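Local coordinates for protein short-chain type dehydrogenase/reductase (Mycobacterium ulcerans, PDB 3SVT) that probably acts as an NAD-dependent oxidoreductase of the short-chain dehydrogenase/reductase family, a Rossmann-type fold, with a substrate that is not established, at residues A170-M175 against S191-L196; A234-L237 against A241-F244. All blocks are in the same frame, centred on the assembly; numbering follows the deposited sequence.

Interaction 1 of 2, residues A170-M175 against S191-L196; sequences AVDHLM and SIRPGL
The side chain of D172 leaves helix 163-182 with CG anti to its own carbonyl carbon (chi1 -65°), and this carries the carboxylate out to S191 and R193 of strand 187-198. The S191 side chain leaves the strand toward the helix, and its first torsion, with OG anti to the backbone N, sets OG beside D172 OD1. S191 OG and D172 OD1 lie 2.4 Å apart. The serine is the donor of this hydrogen bond, but the distance is very short and its exact value is doubtful.

The other carboxylate oxygen serves R193. Its chain is extended from CG to NE, and R193 NE donates to D172 OD2 at 3.2 Å as part of a salt bridge. The grip is not the flat, two-pronged one. NE comes in from above the carboxylate plane, 62° out of it, and the carboxylate and guanidinium planes stand 80° apart. R193 NH2 is farther from D172 OD2, at 3.8 Å. D172 OD2 is also hydrogen-bonded to S150, so this oxygen has two polar partners, one of them charged. The nearby guanidinium would probably favour the charged form of the carboxylate.

M175, almost one turn further along the helix, adds the apolar share. Its CG rests against S191 CB at 3.9 Å, while the bent end of the chain leads away from the strand.

Helix 163-182 lies in the connection between the adjacent parallel strands 144-149 and 187-198, a beta-alpha-beta crossover of the Rossmann-type fold. S191 pairs through its backbone with Q248 and I250, and I192 with G148 and S150. M175 also packs on F146 of strand 144-149 and T127 of helix 113-140. Away from the strand, A170, H173 and L174 pack against a second subunit.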
loop_
_atom_site.group_PDB
_atom_site.type_symbol
_atom_site.label_atom_id
_atom_site.label_comp_id
_atom_site.label_asym_id
_atom_site.label_seq_id
_atom_site.Cartn_x
_atom_site.Cartn_y
_atom_site.Cartn_z
ATOM N N ALA B 170 -12.132 -6.811 0.097
ATOM C CA ALA B 170 -12.977 -6.633 -1.087
ATOM C C ALA B 170 -13.784 -5.372 -0.986
ATOM O O ALA B 170 -13.958 -4.642 -1.974
ATOM C CB ALA B 170 -13.949 -7.827 -1.318
ATOM N N VAL B 171 -14.334 -5.159 0.197
ATOM C CA VAL B 171 -15.178 -3.999 0.455
ATOM C C VAL B 171 -14.390 -2.718 0.338
ATOM O O VAL B 171 -14.890 -1.735 -0.207
ATOM C CB VAL B 171 -15.816 -4.094 1.840
ATOM C CG1 VAL B 171 -16.359 -2.762 2.285
ATOM C CG2 VAL B 171 -16.905 -5.155 1.807
ATOM N N ASP B 172 -13.153 -2.731 0.820
ATOM C CA ASP B 172 -12.311 -1.540 0.663
ATOM C C ASP B 172 -12.063 -1.245 -0.802
ATOM O O ASP B 172 -12.179 -0.095 -1.240
ATOM C CB ASP B 172 -11.029 -1.650 1.492
ATOM C CG ASP B 172 -11.334 -1.680 2.987
ATOM O OD1 ASP B 172 -12.263 -0.985 3.400
ATOM O OD2 ASP B 172 -10.731 -2.453 3.740
ATOM N N HIS B 173 -11.796 -2.292 -1.584
ATOM C CA HIS B 173 -11.605 -2.079 -2.996
ATOM C C HIS B 173 -12.879 -1.529 -3.654
ATOM O O HIS B 173 -12.800 -0.650 -4.516
ATOM C CB HIS B 173 -11.134 -3.346 -3.716
ATOM C CG HIS B 173 -10.766 -3.103 -5.142
ATOM N ND1 HIS B 173 -9.485 -2.794 -5.535
ATOM C CD2 HIS B 173 -11.521 -3.071 -6.262
ATOM C CE1 HIS B 173 -9.469 -2.580 -6.838
ATOM N NE2 HIS B 173 -10.693 -2.732 -7.303
ATOM N N LEU B 174 -14.039 -2.060 -3.251
ATOM C CA LEU B 174 -15.313 -1.620 -3.837
ATOM C C LEU B 174 -15.581 -0.135 -3.555
ATOM O O LEU B 174 -16.100 0.574 -4.418
ATOM C CB LEU B 174 -16.474 -2.494 -3.340
ATOM C CG LEU B 174 -17.898 -2.108 -3.753
ATOM C CD1 LEU B 174 -18.070 -2.070 -5.249
ATOM C CD2 LEU B 174 -18.844 -3.123 -3.136
ATOM N N MET B 175 -15.212 0.338 -2.360
ATOM C CA MET B 175 -15.328 1.762 -2.029
ATOM C C MET B 175 -14.456 2.604 -2.958
ATOM O O MET B 175 -14.908 3.637 -3.512
ATOM C CB MET B 175 -14.911 2.039 -0.579
ATOM C CG MET B 175 -15.752 1.412 0.545
ATOM S SD MET B 175 -17.515 1.731 0.544
ATOM C CE MET B 175 -18.098 0.305 -0.403
ATOM N N SER B 191 -13.700 4.432 2.960
ATOM C CA SER B 191 -13.752 3.335 3.934
ATOM C C SER B 191 -13.067 3.745 5.247
ATOM O O SER B 191 -12.036 4.416 5.247
ATOM C CB SER B 191 -13.094 2.073 3.386
ATOM O OG SER B 191 -12.993 1.097 4.414
ATOM N N ILE B 192 -13.662 3.328 6.362
ATOM C CA ILE B 192 -13.038 3.365 7.658
ATOM C C ILE B 192 -12.699 1.938 8.126
ATOM O O ILE B 192 -13.585 1.081 8.136
ATOM C CB ILE B 192 -13.957 4.029 8.715
ATOM C CG1 ILE B 192 -14.352 5.453 8.274
ATOM C CG2 ILE B 192 -13.287 4.047 10.077
ATOM C CD1 ILE B 192 -15.462 6.034 9.080
ATOM N N ARG B 193 -11.456 1.710 8.565
ATOM C CA ARG B 193 -11.057 0.430 9.173
ATOM C C ARG B 193 -10.796 0.596 10.673
ATOM O O ARG B 193 -9.694 0.998 11.045
ATOM C CB ARG B 193 -9.749 -0.053 8.546
ATOM C CG ARG B 193 -9.840 -0.529 7.080
ATOM C CD ARG B 193 -8.392 -0.725 6.624
ATOM N NE ARG B 193 -8.199 -1.342 5.336
ATOM C CZ ARG B 193 -7.101 -1.173 4.584
ATOM N NH1 ARG B 193 -6.110 -0.353 4.941
ATOM N NH2 ARG B 193 -7.021 -1.798 3.445
ATOM N N PRO B 194 -11.792 0.318 11.524
ATOM C CA PRO B 194 -11.579 0.385 12.956
ATOM C C PRO B 194 -10.681 -0.727 13.471
ATOM O O PRO B 194 -10.666 -1.823 12.907
ATOM C CB PRO B 194 -12.985 0.214 13.547
ATOM C CG PRO B 194 -13.923 0.120 12.431
ATOM C CD PRO B 194 -13.185 0.004 11.166
ATOM N N GLY B 195 -9.946 -0.452 14.539
ATOM C CA GLY B 195 -9.162 -1.480 15.214
ATOM C C GLY B 195 -10.034 -2.134 16.287
ATOM O O GLY B 195 -11.194 -2.455 16.057
ATOM N N LEU B 196 -9.488 -2.291 17.476
ATOM C CA LEU B 196 -10.235 -2.869 18.567
ATOM C C LEU B 196 -11.113 -1.788 19.143
ATOM O O LEU B 196 -10.608 -0.845 19.721
ATOM C CB LEU B 196 -9.301 -3.444 19.634
ATOM C CG LEU B 196 -9.995 -4.249 20.726
ATOM C CD1 LEU B 196 -10.761 -5.446 20.130
ATOM C CD2 LEU B 196 -8.958 -4.711 21.787
#

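Interaction 2 of 2, residues A234-L237 against A241-F244; sequences AMFL and AASF
A242, F236 and A241 carry this contact, in which the last turn of helix 227-238 is met by the chain that follows it. The methyl of A242 sits over one face of the F236 ring. Its CB lies 4.2 Å from the F236 ring centroid and 21° off the ring normal, a CH-pi contact. The methyl is displaced toward the rim, and its nearest ring atom is F236 CE2, 3.9 Å from A242 CB.

The first torsion of F236 makes this possible. CG is anti to the backbone N (chi1 173°), which brings the far end of the ring near the loop. A242 CB also faces the helix backbone, 3.4 Å from F236 O and 3.9 Å from L237 CA. The methyl thus rests against both the ring face and the F236 carbonyl oxygen.

A241 meets the same ring further along. Its CB approaches F236 CE1 obliquely, at 3.8 Å. Its carbonyl oxygen is near the ring too, with A241 O 3.8 Å from F236 CZ. L237 adds a looser touch of CD2 on A242 CB, at 4.3 Å, but its side chain leaves the helix away from the loop and packs on I192 and N190 of strand 187-198.

The turn between the segments is held by S239, whose OG is hydrogen-bonded to both F236 O and A241 N. The F236 ring also stacks on F236 of a third subunit, so the ring that A242 touches also takes part in the contact with another subunit.

The side chains that meet are apolar; two carbonyl oxygens come close but make no hydrogen bond between the segments. The contact therefore depends on close fit rather than on directional bonds, and polar ties such as those of S239 are left to fix the turn.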
loop_
_atom_site.group_PDB
_atom_site.type_symbol
_atom_site.label_atom_id
_atom_site.label_comp_id
_atom_site.label_asym_id
_atom_site.label_seq_id
_atom_site.Cartn_x
_atom_site.Cartn_y
_atom_site.Cartn_z
ATOM N N ALA B 234 -16.720 9.002 10.819
ATOM C CA ALA B 234 -17.783 8.858 9.839
ATOM C C ALA B 234 -18.469 10.189 9.609
ATOM O O ALA B 234 -18.697 10.586 8.475
ATOM C CB ALA B 234 -18.786 7.783 10.256
ATOM N N MET B 235 -18.784 10.884 10.698
ATOM C CA MET B 235 -19.462 12.171 10.593
ATOM C C MET B 235 -18.592 13.193 9.873
ATOM O O MET B 235 -19.068 13.954 9.020
ATOM C CB MET B 235 -19.903 12.677 11.980
ATOM C CG MET B 235 -21.015 11.827 12.617
ATOM S SD MET B 235 -21.512 12.321 14.284
ATOM C CE MET B 235 -22.089 13.954 13.929
ATOM N N PHE B 236 -17.310 13.220 10.198
ATOM C CA PHE B 236 -16.398 14.084 9.449
ATOM C C PHE B 236 -16.421 13.753 7.962
ATOM O O PHE B 236 -16.565 14.649 7.138
ATOM C CB PHE B 236 -14.968 13.984 9.975
ATOM C CG PHE B 236 -13.968 14.725 9.122
ATOM C CD1 PHE B 236 -13.955 16.104 9.085
ATOM C CD2 PHE B 236 -13.068 14.039 8.325
ATOM C CE1 PHE B 236 -13.074 16.784 8.282
ATOM C CE2 PHE B 236 -12.174 14.736 7.526
ATOM C CZ PHE B 236 -12.199 16.111 7.517
ATOM N N LEU B 237 -16.319 12.472 7.611
ATOM C CA LEU B 237 -16.340 12.125 6.187
ATOM C C LEU B 237 -17.702 12.401 5.495
ATOM O O LEU B 237 -17.726 12.637 4.300
ATOM C CB LEU B 237 -15.953 10.689 5.961
ATOM C CG LEU B 237 -14.517 10.293 6.256
ATOM C CD1 LEU B 237 -14.417 8.780 6.194
ATOM C CD2 LEU B 237 -13.522 10.973 5.275
ATOM N N ALA B 241 -16.892 19.397 5.364
ATOM C CA ALA B 241 -15.497 19.613 5.699
ATOM C C ALA B 241 -14.575 18.577 5.043
ATOM O O ALA B 241 -13.354 18.760 5.048
ATOM C CB ALA B 241 -15.292 19.639 7.232
ATOM N N ALA B 242 -15.153 17.497 4.493
ATOM C CA ALA B 242 -14.392 16.465 3.745
ATOM C C ALA B 242 -14.783 16.391 2.265
ATOM O O ALA B 242 -14.595 15.357 1.629
ATOM C CB ALA B 242 -14.575 15.070 4.416
ATOM N N SER B 243 -15.315 17.491 1.725
ATOM C CA SER B 243 -15.898 17.508 0.367
ATOM C C SER B 243 -14.892 17.268 -0.781
ATOM O O SER B 243 -15.285 17.074 -1.944
ATOM C CB SER B 243 -16.648 18.828 0.138
ATOM O OG SER B 243 -15.757 19.926 0.203
ATOM N N PHE B 244 -13.608 17.324 -0.485
ATOM C CA PHE B 244 -12.596 16.968 -1.464
ATOM C C PHE B 244 -11.926 15.643 -1.100
ATOM O O PHE B 244 -10.871 15.305 -1.665
ATOM C CB PHE B 244 -11.535 18.072 -1.560
ATOM C CG PHE B 244 -10.810 18.093 -2.845
ATOM C CD1 PHE B 244 -11.508 18.248 -4.044
ATOM C CD2 PHE B 244 -9.417 18.040 -2.877
ATOM C CE1 PHE B 244 -10.843 18.283 -5.251
ATOM C CE2 PHE B 244 -8.759 18.085 -4.082
ATOM C CZ PHE B 244 -9.470 18.197 -5.269
#

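How the interactions relate
Both contacts are largely buried, but they sit at different depths. Interaction 1 lies about 8 Å from the centre of the chain and interaction 2 about 16 Å, and their own centres are 16 Å apart. The first joins a helix to the central sheet, the second a helix end to its own following loop. Strand 187-198 links them: I192 turns away from helix 163-182, and its CD1 packs 3.7 Å from A234 N, so the two helices flank opposite faces of this strand. The chemistry differs with place. Interaction 1 is chiefly polar, with a salt bridge; interaction 2 is chiefly apolar. Each also borders a different neighbouring subunit.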